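PHOX (Pseudomonas fluorescens, PDB 4A9V) hydrolyses phosphate monoesters as an alkaline phosphatase, using a complex iron-calcium cofactor held in a beta-propeller. Local coordinates at residues L267-H272 with V367-R372; V526-C531 with V547-P552; D395-C400 with R431-R436; R9-D14 with M511-P516; G136-R141 with F255-T260. All coordinates share one frame; numbering follows the deposited sequence.

Contact 1: residues L267-H272 with V367-R372; sequences LGRFKH and VLIHAR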
# COMPACT_ATOMS: atom_id res chain seq x y z
N LEU A 267 -15.56 4.30 3.08
CA LEU A 267 -14.21 4.36 3.63
C LEU A 267 -13.44 5.60 3.16
O LEU A 267 -12.31 5.83 3.61
CB LEU A 267 -13.43 3.08 3.30
CG LEU A 267 -13.68 1.88 4.23
CD1 LEU A 267 -15.14 1.44 4.25
CD2 LEU A 267 -12.78 0.72 3.82
N GLY A 268 -14.09 6.45 2.37
CA GLY A 268 -13.53 7.76 2.03
C GLY A 268 -12.61 7.74 0.82
O GLY A 268 -12.07 6.69 0.45
N ARG A 269 -12.44 8.91 0.21
CA ARG A 269 -11.60 9.08 -0.97
C ARG A 269 -10.36 9.88 -0.61
O ARG A 269 -10.46 10.99 -0.08
CB ARG A 269 -12.38 9.79 -2.08
CG ARG A 269 -11.54 10.15 -3.29
CD ARG A 269 -12.42 10.59 -4.44
NE ARG A 269 -11.67 11.25 -5.50
CZ ARG A 269 -11.36 12.54 -5.52
NH1 ARG A 269 -11.71 13.34 -4.52
NH2 ARG A 269 -10.65 13.03 -6.52
N PHE A 270 -9.19 9.30 -0.88
CA PHE A 270 -7.89 9.91 -0.64
C PHE A 270 -6.85 8.96 -1.24
O PHE A 270 -7.21 8.06 -2.01
CB PHE A 270 -7.65 10.24 0.87
CG PHE A 270 -7.94 9.12 1.84
CD1 PHE A 270 -6.94 8.22 2.20
CD2 PHE A 270 -9.13 9.10 2.55
CE1 PHE A 270 -7.16 7.29 3.19
CE2 PHE A 270 -9.35 8.17 3.54
CZ PHE A 270 -8.36 7.28 3.89
N LYS A 271 -5.57 9.23 -1.03
CA LYS A 271 -4.52 8.43 -1.65
C LYS A 271 -4.17 7.26 -0.73
O LYS A 271 -3.23 7.30 0.06
CB LYS A 271 -3.33 9.32 -2.02
CG LYS A 271 -3.75 10.38 -3.01
CD LYS A 271 -2.61 11.22 -3.57
CE LYS A 271 -3.19 12.36 -4.39
NZ LYS A 271 -2.15 13.28 -4.92
N HIS A 272 -5.05 6.26 -0.75
CA HIS A 272 -5.00 5.15 0.19
C HIS A 272 -3.75 4.33 0.02
O HIS A 272 -3.50 3.81 -1.07
CB HIS A 272 -6.19 4.22 -0.04
CG HIS A 272 -7.51 4.80 0.35
ND1 HIS A 272 -8.02 4.66 1.60
CD2 HIS A 272 -8.47 5.47 -0.39
CE1 HIS A 272 -9.23 5.22 1.65
NE2 HIS A 272 -9.51 5.72 0.45
N VAL A 367 -18.82 14.66 1.80
CA VAL A 367 -17.86 14.45 2.88
C VAL A 367 -16.89 13.34 2.52
O VAL A 367 -15.68 13.45 2.76
CB VAL A 367 -18.58 14.15 4.21
CG1 VAL A 367 -17.57 13.84 5.31
CG2 VAL A 367 -19.46 15.33 4.62
N LEU A 368 -17.40 12.25 1.95
CA LEU A 368 -16.57 11.09 1.63
C LEU A 368 -15.72 11.33 0.38
O LEU A 368 -14.52 11.03 0.37
CB LEU A 368 -17.46 9.87 1.44
CG LEU A 368 -18.22 9.44 2.71
CD1 LEU A 368 -19.31 8.45 2.35
CD2 LEU A 368 -17.27 8.88 3.74
N ILE A 369 -16.31 11.90 -0.66
CA ILE A 369 -15.59 12.20 -1.89
C ILE A 369 -14.46 13.19 -1.61
O ILE A 369 -13.38 13.11 -2.20
CB ILE A 369 -16.56 12.72 -2.97
CG1 ILE A 369 -17.60 11.66 -3.33
CG2 ILE A 369 -15.80 13.16 -4.22
CD1 ILE A 369 -18.80 12.20 -4.08
N HIS A 370 -14.72 14.12 -0.70
CA HIS A 370 -13.76 15.16 -0.32
C HIS A 370 -13.32 14.99 1.11
O HIS A 370 -13.15 15.96 1.85
CB HIS A 370 -14.37 16.53 -0.55
CG HIS A 370 -14.67 16.81 -1.99
ND1 HIS A 370 -15.63 17.66 -2.39
CD2 HIS A 370 -14.06 16.33 -3.15
CE1 HIS A 370 -15.64 17.72 -3.74
NE2 HIS A 370 -14.69 16.89 -4.20
N ALA A 371 -12.98 13.76 1.48
CA ALA A 371 -12.61 13.44 2.85
C ALA A 371 -11.43 14.28 3.33
O ALA A 371 -11.38 14.66 4.50
CB ALA A 371 -12.30 11.97 2.98
N ARG A 372 -10.46 14.57 2.46
CA ARG A 372 -9.32 15.38 2.87
C ARG A 372 -9.79 16.74 3.39
O ARG A 372 -9.25 17.26 4.37
CB ARG A 372 -8.36 15.60 1.70
CG ARG A 372 -7.49 14.41 1.36
CD ARG A 372 -6.48 14.76 0.28
NE ARG A 372 -5.48 13.72 0.13
CZ ARG A 372 -4.41 13.82 -0.64
NH1 ARG A 372 -4.24 14.87 -1.44
NH2 ARG A 372 -3.49 12.87 -0.59
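L368 meets the loop 267-272 with its backbone. Its carbonyl, near the end of helix 364-369, accepts the amide of R269, with R269 N to L368 O at 3.0 Å. The next carbonyl, of I369, takes the side chain of the same arginine. R269 NH1 to I369 O is 2.9 Å, and the oxygen lies at the guanidinium edge, in its plane. The R269 chain reaches it by running extended, with CG opposite the backbone N (chi1 174°). Its NH2 goes on to the carbonyl of L243. H370 leaves the helix here and brings CD2 to 4.0 Å from R269 NH1. A371, opening helix 371-377, points its methyl at the loop. Its CB touches the edge of the F270 ring at CD2 (4.3 Å). R372 then stretches out across K271 at a slant, and K271 CG and CD each lie 3.5 Å from R372 NH2. The loop runs on into E273, a ligand of the iron-calcium site. E293 makes salt bridges to both K271 and R372, D291 pairs with R372 NE, and K271 NZ also binds the carbonyl of Y216. Two carbonyls at a helix end probably favour the positive charge of R269, and the shared E293 probably lets K271 and R372 lie close together.

Contact 2: residues V526-C531 with V547-P552; sequences VGPIGC and VGIQHP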
# COMPACT_ATOMS: atom_id res chain seq x y z
N VAL A 526 18.16 -7.80 1.92
CA VAL A 526 18.42 -6.67 1.04
C VAL A 526 18.05 -7.06 -0.38
O VAL A 526 18.29 -8.19 -0.81
CB VAL A 526 19.90 -6.23 1.10
CG1 VAL A 526 20.10 -5.01 0.21
CG2 VAL A 526 20.34 -5.94 2.53
N GLY A 527 17.37 -6.14 -1.06
CA GLY A 527 16.92 -6.37 -2.42
C GLY A 527 17.88 -5.85 -3.47
O GLY A 527 18.93 -5.27 -3.15
N PRO A 528 17.50 -6.01 -4.74
CA PRO A 528 18.37 -5.70 -5.86
C PRO A 528 18.35 -4.21 -6.24
O PRO A 528 17.72 -3.38 -5.57
CB PRO A 528 17.82 -6.58 -6.98
CG PRO A 528 16.37 -6.72 -6.66
CD PRO A 528 16.34 -6.81 -5.16
N ILE A 529 19.09 -3.87 -7.28
CA ILE A 529 19.35 -2.48 -7.59
C ILE A 529 18.10 -1.81 -8.13
O ILE A 529 17.42 -2.35 -9.00
CB ILE A 529 20.52 -2.38 -8.60
CG1 ILE A 529 21.82 -2.80 -7.92
CG2 ILE A 529 20.63 -0.97 -9.17
CD1 ILE A 529 23.01 -2.90 -8.85
N GLY A 530 17.78 -0.65 -7.58
CA GLY A 530 16.70 0.19 -8.10
C GLY A 530 15.31 -0.20 -7.64
O GLY A 530 14.35 0.46 -8.01
N CYS A 531 15.19 -1.27 -6.85
CA CYS A 531 13.88 -1.74 -6.39
C CYS A 531 13.43 -0.98 -5.15
O CYS A 531 14.23 -0.33 -4.47
CB CYS A 531 13.91 -3.24 -6.10
SG CYS A 531 14.53 -3.71 -4.46
N VAL A 547 7.40 -11.95 -0.38
CA VAL A 547 7.74 -10.53 -0.35
C VAL A 547 7.94 -10.04 -1.78
O VAL A 547 8.45 -10.76 -2.63
CB VAL A 547 9.00 -10.27 0.52
CG1 VAL A 547 10.22 -10.99 -0.02
CG2 VAL A 547 9.26 -8.77 0.64
N GLY A 548 7.49 -8.82 -2.05
CA GLY A 548 7.62 -8.23 -3.37
C GLY A 548 8.89 -7.43 -3.58
O GLY A 548 9.37 -6.70 -2.69
N ILE A 549 9.41 -7.54 -4.80
CA ILE A 549 10.49 -6.71 -5.29
C ILE A 549 9.93 -5.90 -6.45
O ILE A 549 9.60 -6.45 -7.50
CB ILE A 549 11.66 -7.59 -5.78
CG1 ILE A 549 12.21 -8.46 -4.63
CG2 ILE A 549 12.75 -6.73 -6.40
CD1 ILE A 549 12.70 -7.70 -3.42
N GLN A 550 9.72 -4.62 -6.19
CA GLN A 550 9.00 -3.75 -7.11
C GLN A 550 9.98 -2.85 -7.87
O GLN A 550 10.93 -2.32 -7.29
CB GLN A 550 7.99 -2.89 -6.33
CG GLN A 550 6.99 -2.16 -7.22
CD GLN A 550 6.24 -1.09 -6.48
OE1 GLN A 550 6.84 -0.24 -5.81
NE2 GLN A 550 4.91 -1.08 -6.62
N HIS A 551 9.71 -2.69 -9.16
CA HIS A 551 10.51 -1.87 -10.07
C HIS A 551 12.00 -2.02 -9.93
O HIS A 551 12.73 -1.04 -9.96
CB HIS A 551 10.10 -0.38 -10.02
CG HIS A 551 10.29 0.28 -8.67
ND1 HIS A 551 11.50 0.62 -8.17
CD2 HIS A 551 9.35 0.73 -7.74
CE1 HIS A 551 11.34 1.23 -6.99
NE2 HIS A 551 10.03 1.30 -6.73
N PRO A 552 12.50 -3.27 -9.93
CA PRO A 552 13.95 -3.40 -10.04
C PRO A 552 14.47 -2.69 -11.28
O PRO A 552 13.86 -2.76 -12.34
CB PRO A 552 14.16 -4.92 -10.13
CG PRO A 552 12.89 -5.43 -10.70
CD PRO A 552 11.81 -4.56 -10.13
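H551 sets CG between its own backbone N and carbonyl carbon (chi1 62°), which carries the ring to G530. There H551 ND1 donates to G530 O at 2.9 Å, a bent bond of 135° at the hydrogen. The oxygen lies in the ring plane and the donor in the carbonyl plane. The other ring nitrogen, NE2, bonds to E532, a ligand of the lithium ion. An alanine here would remove both bonds and would probably leave the E532 carboxylate freer to turn beside its metal. I549 keeps CG2 anti to its backbone N. This methyl meets P528 tip to tip, I549 CG2 to P528 CG at 3.6 Å, and lies 3.7 Å from C531 CB. C531 CA also makes a CH...O contact with Q550 O (3.1 Å). P528 to C531 form a type II turn, with G530 at positive phi. The loop crosses from strand 521-526 of one four-stranded propeller sheet to strand 532-538 of the next. I549, on strand 544-550, also packs on M525 of the first sheet and M574 of strand 572-578.

Contact 3: residues D395-C400 with R431-R436; sequences DGQVYC and RWRTDR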
# COMPACT_ATOMS: atom_id res chain seq x y z
N ASP A 395 -1.34 -8.28 20.77
CA ASP A 395 -1.84 -7.31 21.74
C ASP A 395 -2.64 -6.16 21.16
O ASP A 395 -3.08 -5.27 21.90
CB ASP A 395 -0.72 -6.80 22.65
CG ASP A 395 0.20 -5.80 21.97
OD1 ASP A 395 0.04 -5.49 20.78
OD2 ASP A 395 1.09 -5.27 22.69
N GLY A 396 -2.91 -6.21 19.86
CA GLY A 396 -3.80 -5.25 19.24
C GLY A 396 -3.26 -3.85 19.02
O GLY A 396 -3.97 -3.00 18.49
N GLN A 397 -1.99 -3.63 19.36
CA GLN A 397 -1.38 -2.33 19.16
C GLN A 397 -1.13 -2.07 17.68
O GLN A 397 -0.90 -3.00 16.89
CB GLN A 397 -0.08 -2.20 19.96
CG GLN A 397 -0.31 -2.16 21.47
CD GLN A 397 0.87 -1.60 22.24
OE1 GLN A 397 1.08 -0.39 22.28
NE2 GLN A 397 1.72 -2.48 22.74
N VAL A 398 -1.26 -0.81 17.29
CA VAL A 398 -1.34 -0.46 15.88
C VAL A 398 -0.06 0.30 15.52
O VAL A 398 0.40 1.15 16.28
CB VAL A 398 -2.58 0.43 15.63
CG1 VAL A 398 -2.78 0.66 14.15
CG2 VAL A 398 -3.82 -0.22 16.24
N TYR A 399 0.51 -0.02 14.36
CA TYR A 399 1.79 0.54 13.91
C TYR A 399 1.59 1.14 12.53
O TYR A 399 0.92 0.54 11.68
CB TYR A 399 2.85 -0.56 13.83
CG TYR A 399 3.17 -1.21 15.15
CD1 TYR A 399 2.27 -2.07 15.76
CD2 TYR A 399 4.39 -0.99 15.78
CE1 TYR A 399 2.53 -2.62 17.01
CE2 TYR A 399 4.67 -1.56 17.01
CZ TYR A 399 3.74 -2.37 17.62
OH TYR A 399 4.02 -2.87 18.86
N CYS A 400 2.17 2.31 12.29
CA CYS A 400 2.02 3.04 11.04
C CYS A 400 3.36 3.63 10.66
O CYS A 400 3.98 4.35 11.46
CB CYS A 400 1.01 4.18 11.24
SG CYS A 400 0.66 5.17 9.77
N ARG A 431 3.28 4.16 16.78
CA ARG A 431 2.46 3.13 17.40
C ARG A 431 1.36 3.79 18.20
O ARG A 431 1.59 4.80 18.86
CB ARG A 431 3.33 2.25 18.32
CG ARG A 431 2.55 1.31 19.22
CD ARG A 431 3.43 0.24 19.83
NE ARG A 431 4.53 0.80 20.61
CZ ARG A 431 5.58 0.11 21.03
NH1 ARG A 431 5.65 -1.20 20.81
NH2 ARG A 431 6.57 0.72 21.66
N TRP A 432 0.18 3.17 18.23
CA TRP A 432 -0.83 3.55 19.21
C TRP A 432 -1.50 2.36 19.83
O TRP A 432 -1.57 1.27 19.25
CB TRP A 432 -1.86 4.56 18.68
CG TRP A 432 -2.68 4.10 17.50
CD1 TRP A 432 -3.93 3.49 17.50
CD2 TRP A 432 -2.40 4.37 16.09
NE1 TRP A 432 -4.41 3.36 16.22
CE2 TRP A 432 -3.54 3.88 15.33
CE3 TRP A 432 -1.36 4.99 15.43
CZ2 TRP A 432 -3.60 4.00 13.95
CZ3 TRP A 432 -1.42 5.08 14.04
CH2 TRP A 432 -2.50 4.58 13.31
N ARG A 433 -1.98 2.58 21.04
CA ARG A 433 -2.74 1.61 21.81
C ARG A 433 -4.11 2.19 22.12
O ARG A 433 -4.25 3.19 22.83
CB ARG A 433 -2.02 1.27 23.11
CG ARG A 433 -2.76 0.23 23.93
CD ARG A 433 -1.98 -0.14 25.17
NE ARG A 433 -2.66 -1.18 25.92
CZ ARG A 433 -2.18 -1.74 27.02
NH1 ARG A 433 -1.00 -1.38 27.49
NH2 ARG A 433 -2.85 -2.72 27.60
N THR A 434 -5.12 1.62 21.49
CA THR A 434 -6.48 2.09 21.63
C THR A 434 -6.96 1.92 23.08
O THR A 434 -6.63 0.94 23.75
CB THR A 434 -7.40 1.34 20.63
OG1 THR A 434 -8.65 2.03 20.50
CG2 THR A 434 -7.61 -0.11 21.03
N ASP A 435 -7.71 2.89 23.58
CA ASP A 435 -8.10 2.87 24.98
C ASP A 435 -8.89 1.60 25.30
O ASP A 435 -9.72 1.14 24.51
CB ASP A 435 -8.92 4.11 25.35
CG ASP A 435 -9.16 4.23 26.85
OD1 ASP A 435 -8.19 4.07 27.63
OD2 ASP A 435 -10.30 4.53 27.25
N ARG A 436 -8.62 1.06 26.49
CA ARG A 436 -9.24 -0.17 26.97
C ARG A 436 -8.93 -1.38 26.08
O ARG A 436 -9.51 -2.44 26.27
CB ARG A 436 -10.76 0.01 27.12
CG ARG A 436 -11.15 1.28 27.88
CD ARG A 436 -12.66 1.46 27.96
NE ARG A 436 -13.30 1.51 26.65
CZ ARG A 436 -13.49 2.62 25.93
NH1 ARG A 436 -12.71 3.69 26.12
NH2 ARG A 436 -14.27 2.58 24.86
O HOH W 1 -4.41 -0.92 20.37
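V398 and W432 form an antiparallel hydrogen-bonded pair. V398 N reaches W432 O at 2.9 Å in an almost straight bond (174°), and W432 N returns to V398 O at 2.8 Å. A water extends the ladder from G396 O to T434 N. Packing is concentrated on the indole of W432. V398 CB sits over one face of its five-membered ring, 3.6 Å from the centroid, in a CH-pi contact. V398 CG1 lies 3.4 Å from W432 CZ2, and C400 CB touches W432 CZ3 at 3.8 Å. W432 NE1 is buried here without a hydrogen-bond partner. Y399 and R431 form the next pair, non-hydrogen-bonded, with side chains on the other face of the sheet. They run side by side in the same direction. R431 bends at chi3 (58°), which brings NH1 to Y399 OH at 3.0 Å, with the hydroxyl near the guanidinium plane. D447 takes R431 NE in a salt bridge. Before the strand, D395 OD1 accepts from Q397 N in an Asx turn. Strand 398-402 lies between 386-391 and 428-434 in the antiparallel sheet, and 443-451 flanks 428-434 on its far side.

Contact 4: residues R9-D14 with M511-P516; sequences RLLGFD and MLCADP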
# COMPACT_ATOMS: atom_id res chain seq x y z
N ARG A 9 13.26 -12.90 22.35
CA ARG A 9 12.57 -14.17 22.18
C ARG A 9 12.20 -14.37 20.72
O ARG A 9 12.12 -15.50 20.24
CB ARG A 9 11.31 -14.18 23.06
CG ARG A 9 10.43 -15.40 22.88
CD ARG A 9 9.08 -15.20 23.56
NE ARG A 9 8.53 -13.87 23.32
CZ ARG A 9 7.62 -13.59 22.39
NH1 ARG A 9 7.22 -14.54 21.56
NH2 ARG A 9 7.19 -12.34 22.23
N LEU A 10 12.08 -13.27 19.98
CA LEU A 10 11.42 -13.27 18.69
C LEU A 10 12.42 -13.32 17.55
O LEU A 10 12.05 -13.71 16.45
CB LEU A 10 10.54 -12.03 18.52
CG LEU A 10 9.23 -12.04 19.29
CD1 LEU A 10 8.56 -10.69 19.17
CD2 LEU A 10 8.34 -13.15 18.77
N LEU A 11 13.56 -12.67 17.72
CA LEU A 11 14.46 -12.46 16.60
C LEU A 11 15.51 -13.57 16.55
O LEU A 11 16.40 -13.63 17.40
CB LEU A 11 15.12 -11.08 16.70
CG LEU A 11 14.14 -9.90 16.72
CD1 LEU A 11 14.89 -8.59 16.87
CD2 LEU A 11 13.26 -9.87 15.48
N GLY A 12 15.34 -14.50 15.61
CA GLY A 12 16.09 -15.75 15.62
C GLY A 12 17.28 -15.78 14.69
O GLY A 12 17.98 -16.79 14.62
N PHE A 13 17.54 -14.68 13.99
CA PHE A 13 18.62 -14.59 13.01
C PHE A 13 19.53 -13.40 13.34
O PHE A 13 19.11 -12.47 14.02
CB PHE A 13 18.04 -14.44 11.60
CG PHE A 13 17.26 -13.16 11.40
CD1 PHE A 13 15.94 -13.06 11.82
CD2 PHE A 13 17.90 -12.02 10.96
CE1 PHE A 13 15.27 -11.84 11.77
CE2 PHE A 13 17.24 -10.80 10.92
CZ PHE A 13 15.93 -10.71 11.35
N ASP A 14 20.76 -13.45 12.84
CA ASP A 14 21.71 -12.36 13.00
C ASP A 14 21.48 -11.29 11.94
O ASP A 14 21.33 -11.60 10.76
CB ASP A 14 23.14 -12.87 12.88
CG ASP A 14 23.58 -13.68 14.08
OD1 ASP A 14 22.80 -13.74 15.06
OD2 ASP A 14 24.76 -14.06 14.13
N MET A 511 14.45 -5.31 4.02
CA MET A 511 13.45 -5.70 4.98
C MET A 511 14.13 -5.99 6.30
O MET A 511 15.18 -6.65 6.33
CB MET A 511 12.66 -6.92 4.48
CG MET A 511 11.55 -7.36 5.43
SD MET A 511 10.32 -8.44 4.66
CE MET A 511 11.32 -9.88 4.31
N LEU A 512 13.53 -5.52 7.38
CA LEU A 512 14.03 -5.71 8.72
C LEU A 512 12.95 -6.36 9.58
O LEU A 512 11.80 -6.48 9.17
CB LEU A 512 14.47 -4.37 9.34
CG LEU A 512 15.42 -3.53 8.47
CD1 LEU A 512 14.69 -2.44 7.71
CD2 LEU A 512 16.56 -2.95 9.29
N CYS A 513 13.36 -6.85 10.74
CA CYS A 513 12.46 -7.48 11.67
C CYS A 513 12.66 -6.88 13.05
O CYS A 513 13.80 -6.67 13.48
CB CYS A 513 12.72 -8.99 11.72
SG CYS A 513 11.42 -9.95 12.51
N ALA A 514 11.56 -6.62 13.74
CA ALA A 514 11.60 -5.92 15.02
C ALA A 514 10.83 -6.68 16.09
O ALA A 514 9.81 -7.34 15.81
CB ALA A 514 11.03 -4.52 14.87
N ASP A 515 11.27 -6.50 17.33
CA ASP A 515 10.59 -6.99 18.52
C ASP A 515 9.81 -5.83 19.15
O ASP A 515 10.41 -4.87 19.62
CB ASP A 515 11.65 -7.51 19.51
CG ASP A 515 11.05 -8.15 20.74
OD1 ASP A 515 10.04 -7.63 21.24
OD2 ASP A 515 11.62 -9.15 21.22
N PRO A 516 8.47 -5.89 19.09
CA PRO A 516 7.68 -4.77 19.58
C PRO A 516 7.94 -4.41 21.05
O PRO A 516 7.86 -3.24 21.42
CB PRO A 516 6.24 -5.26 19.39
CG PRO A 516 6.33 -6.16 18.20
CD PRO A 516 7.64 -6.88 18.37
O HOH W 2 8.50 -9.64 22.58
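L11 packs on C513 where the N-terminal segment lies along strand 510-514, part of a four-stranded antiparallel sheet of the propeller. L11, C513 and D515 bury the most surface. No direct hydrogen bond joins the two segments. L11 CD2 touches C513 SG at 3.5 Å. The sulfur is brought there by standing opposite its own backbone N (chi1 -166°). The other L11 methyl, CD1, lies 4.3 Å from D515 CB. L10 crosses D515 at about a right angle, its CD1 3.9 Å from D515 CG and 4.0 Å from P516 CD. The carboxylate of D515 is engaged by S8 OG and by the backbone N-H groups of A517 and T518. Replacing D515 with an alanine would probably leave the S8 hydroxyl and both amides without this acceptor and open a gap beside L10. A water also links D515 OD1 to R9, which is poorly ordered. F13 uses its ring edge, with CZ 3.7 Å from C513 CB and that carbon lying near the ring plane.

Contact 5: residues G136-R141 with F255-T260; sequences GSRYNR and FDPQST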
# COMPACT_ATOMS: atom_id res chain seq x y z
N GLY A 136 -3.23 -21.59 -15.14
CA GLY A 136 -4.42 -22.28 -15.60
C GLY A 136 -5.46 -22.59 -14.53
O GLY A 136 -6.51 -23.16 -14.83
N SER A 137 -5.22 -22.18 -13.29
CA SER A 137 -6.24 -22.31 -12.25
C SER A 137 -7.48 -21.51 -12.63
O SER A 137 -7.38 -20.37 -13.09
CB SER A 137 -5.70 -21.79 -10.92
OG SER A 137 -6.75 -21.69 -9.97
N ARG A 138 -8.65 -22.03 -12.27
CA ARG A 138 -9.89 -21.32 -12.50
C ARG A 138 -10.01 -20.05 -11.66
O ARG A 138 -10.81 -19.17 -11.98
CB ARG A 138 -11.09 -22.24 -12.24
CG ARG A 138 -11.41 -22.44 -10.77
CD ARG A 138 -12.75 -23.15 -10.58
NE ARG A 138 -13.88 -22.31 -10.96
CZ ARG A 138 -14.63 -21.62 -10.11
NH1 ARG A 138 -14.51 -21.82 -8.80
NH2 ARG A 138 -15.63 -20.87 -10.56
N TYR A 139 -9.18 -19.92 -10.63
CA TYR A 139 -9.20 -18.74 -9.77
C TYR A 139 -8.32 -17.61 -10.29
O TYR A 139 -8.40 -16.49 -9.81
CB TYR A 139 -8.80 -19.12 -8.35
CG TYR A 139 -9.81 -20.03 -7.68
CD1 TYR A 139 -10.99 -19.51 -7.18
CD2 TYR A 139 -9.65 -21.41 -7.68
CE1 TYR A 139 -11.95 -20.34 -6.62
CE2 TYR A 139 -10.63 -22.24 -7.18
CZ TYR A 139 -11.77 -21.70 -6.64
OH TYR A 139 -12.75 -22.52 -6.13
N ASN A 140 -7.40 -17.91 -11.21
CA ASN A 140 -6.48 -16.88 -11.68
C ASN A 140 -7.26 -15.79 -12.40
O ASN A 140 -8.12 -16.09 -13.22
CB ASN A 140 -5.44 -17.47 -12.62
CG ASN A 140 -4.46 -18.40 -11.92
OD1 ASN A 140 -4.43 -18.50 -10.68
ND2 ASN A 140 -3.62 -19.04 -12.71
N ARG A 141 -6.89 -14.54 -12.17
CA ARG A 141 -7.67 -13.44 -12.70
C ARG A 141 -6.85 -12.17 -12.72
O ARG A 141 -6.14 -11.88 -11.76
CB ARG A 141 -8.90 -13.24 -11.82
CG ARG A 141 -9.87 -12.22 -12.34
CD ARG A 141 -11.02 -12.03 -11.37
NE ARG A 141 -11.97 -11.08 -11.93
CZ ARG A 141 -13.14 -10.78 -11.38
NH1 ARG A 141 -13.42 -11.19 -10.15
NH2 ARG A 141 -13.97 -9.99 -12.04
N PHE A 255 -12.29 -15.72 -4.29
CA PHE A 255 -12.85 -17.06 -4.49
C PHE A 255 -14.01 -17.10 -5.48
O PHE A 255 -14.56 -18.17 -5.75
CB PHE A 255 -13.26 -17.67 -3.15
CG PHE A 255 -12.10 -18.03 -2.28
CD1 PHE A 255 -11.44 -19.23 -2.44
CD2 PHE A 255 -11.63 -17.14 -1.32
CE1 PHE A 255 -10.33 -19.55 -1.67
CE2 PHE A 255 -10.53 -17.45 -0.55
CZ PHE A 255 -9.87 -18.65 -0.74
N ASP A 256 -14.35 -15.96 -6.07
CA ASP A 256 -15.39 -15.91 -7.11
C ASP A 256 -14.86 -15.17 -8.33
O ASP A 256 -14.90 -13.95 -8.39
CB ASP A 256 -16.65 -15.22 -6.59
CG ASP A 256 -17.76 -15.18 -7.63
OD1 ASP A 256 -17.54 -15.66 -8.76
OD2 ASP A 256 -18.82 -14.58 -7.32
N PRO A 257 -14.30 -15.91 -9.29
CA PRO A 257 -13.59 -15.25 -10.38
C PRO A 257 -14.48 -14.52 -11.38
O PRO A 257 -13.98 -13.81 -12.24
CB PRO A 257 -12.81 -16.39 -11.06
CG PRO A 257 -13.44 -17.64 -10.58
CD PRO A 257 -14.05 -17.36 -9.24
N GLN A 258 -15.80 -14.64 -11.22
CA GLN A 258 -16.73 -13.88 -12.04
C GLN A 258 -17.41 -12.75 -11.27
O GLN A 258 -18.30 -12.09 -11.79
CB GLN A 258 -17.78 -14.80 -12.66
CG GLN A 258 -17.22 -15.68 -13.77
CD GLN A 258 -16.40 -16.84 -13.25
OE1 GLN A 258 -16.81 -17.55 -12.34
NE2 GLN A 258 -15.24 -17.07 -13.86
N SER A 259 -16.96 -12.50 -10.04
CA SER A 259 -17.52 -11.43 -9.23
C SER A 259 -17.09 -10.05 -9.72
O SER A 259 -16.01 -9.90 -10.32
CB SER A 259 -17.12 -11.59 -7.77
OG SER A 259 -15.71 -11.49 -7.61
N THR A 260 -17.92 -9.05 -9.46
CA THR A 260 -17.60 -7.67 -9.81
C THR A 260 -17.12 -6.93 -8.57
O THR A 260 -17.86 -6.79 -7.60
CB THR A 260 -18.85 -6.97 -10.39
OG1 THR A 260 -19.24 -7.63 -11.59
CG2 THR A 260 -18.56 -5.51 -10.69
O HOH W 3 -13.27 -19.46 -13.32
O HOH W 4 -16.40 -19.20 -7.93
O HOH W 5 -11.82 -12.64 -8.21
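S259 O is gripped by both terminal nitrogens of R141, NH2 at 2.7 Å and NH1 at 2.9 Å. The oxygen lies in the guanidinium plane. R141 NH1 adds a weak bond to S259 OG (3.4 Å). The carbonyl O of P257 sits over the centre of one guanidinium face. R141 reaches this far as a fully extended chain. S259 OG donates in turn to D256 O at 2.7 Å, and S259 N bonds to the same oxygen. Two type I turns meet here, S137 to N140 and D256 to S259. S137 OG accepts from Y139 N in an ST turn, and D256 OD1 from Q258 N in an Asx turn. The first interrupts strand 130-144, outermost in its four-stranded sheet; the second leads into strand 262-264 of another sheet. P257 crosses R138 at about a right angle, its CG over one face of the guanidinium and 3.3 Å from R138 O. Y139 turns its ring edge to the carbonyl of F255, with CE1 3.5 Å from F255 O. One water joins R138 O to Q258 NE2, and another joins R138 NH2 to F255 O.

How the contacts relate
Contacts 1, 2 and 4 are buried, contact 3 is partly so, and contact 5 lies at the surface. Contacts 1 and 2 lie near the metal cluster on opposite sides of the chain's centre, about 30 Å apart between centres. Contact 1 carries buried charges and contact 2 a histidine next to a metal ligand. Contact 3 is the strand pairing of the set. Contact 4 has no direct hydrogen bond and packs mainly apolar groups round one aspartate. Contact 5 relies on arginines, carbonyls and waters. Contacts 2 and 4 share a sheet: the loop of contact 2 leaves strand 521-526, which pairs with strand 510-514 of contact 4. Contacts 3 and 4 touch, where R431 NH1 probably bonds to P516 O.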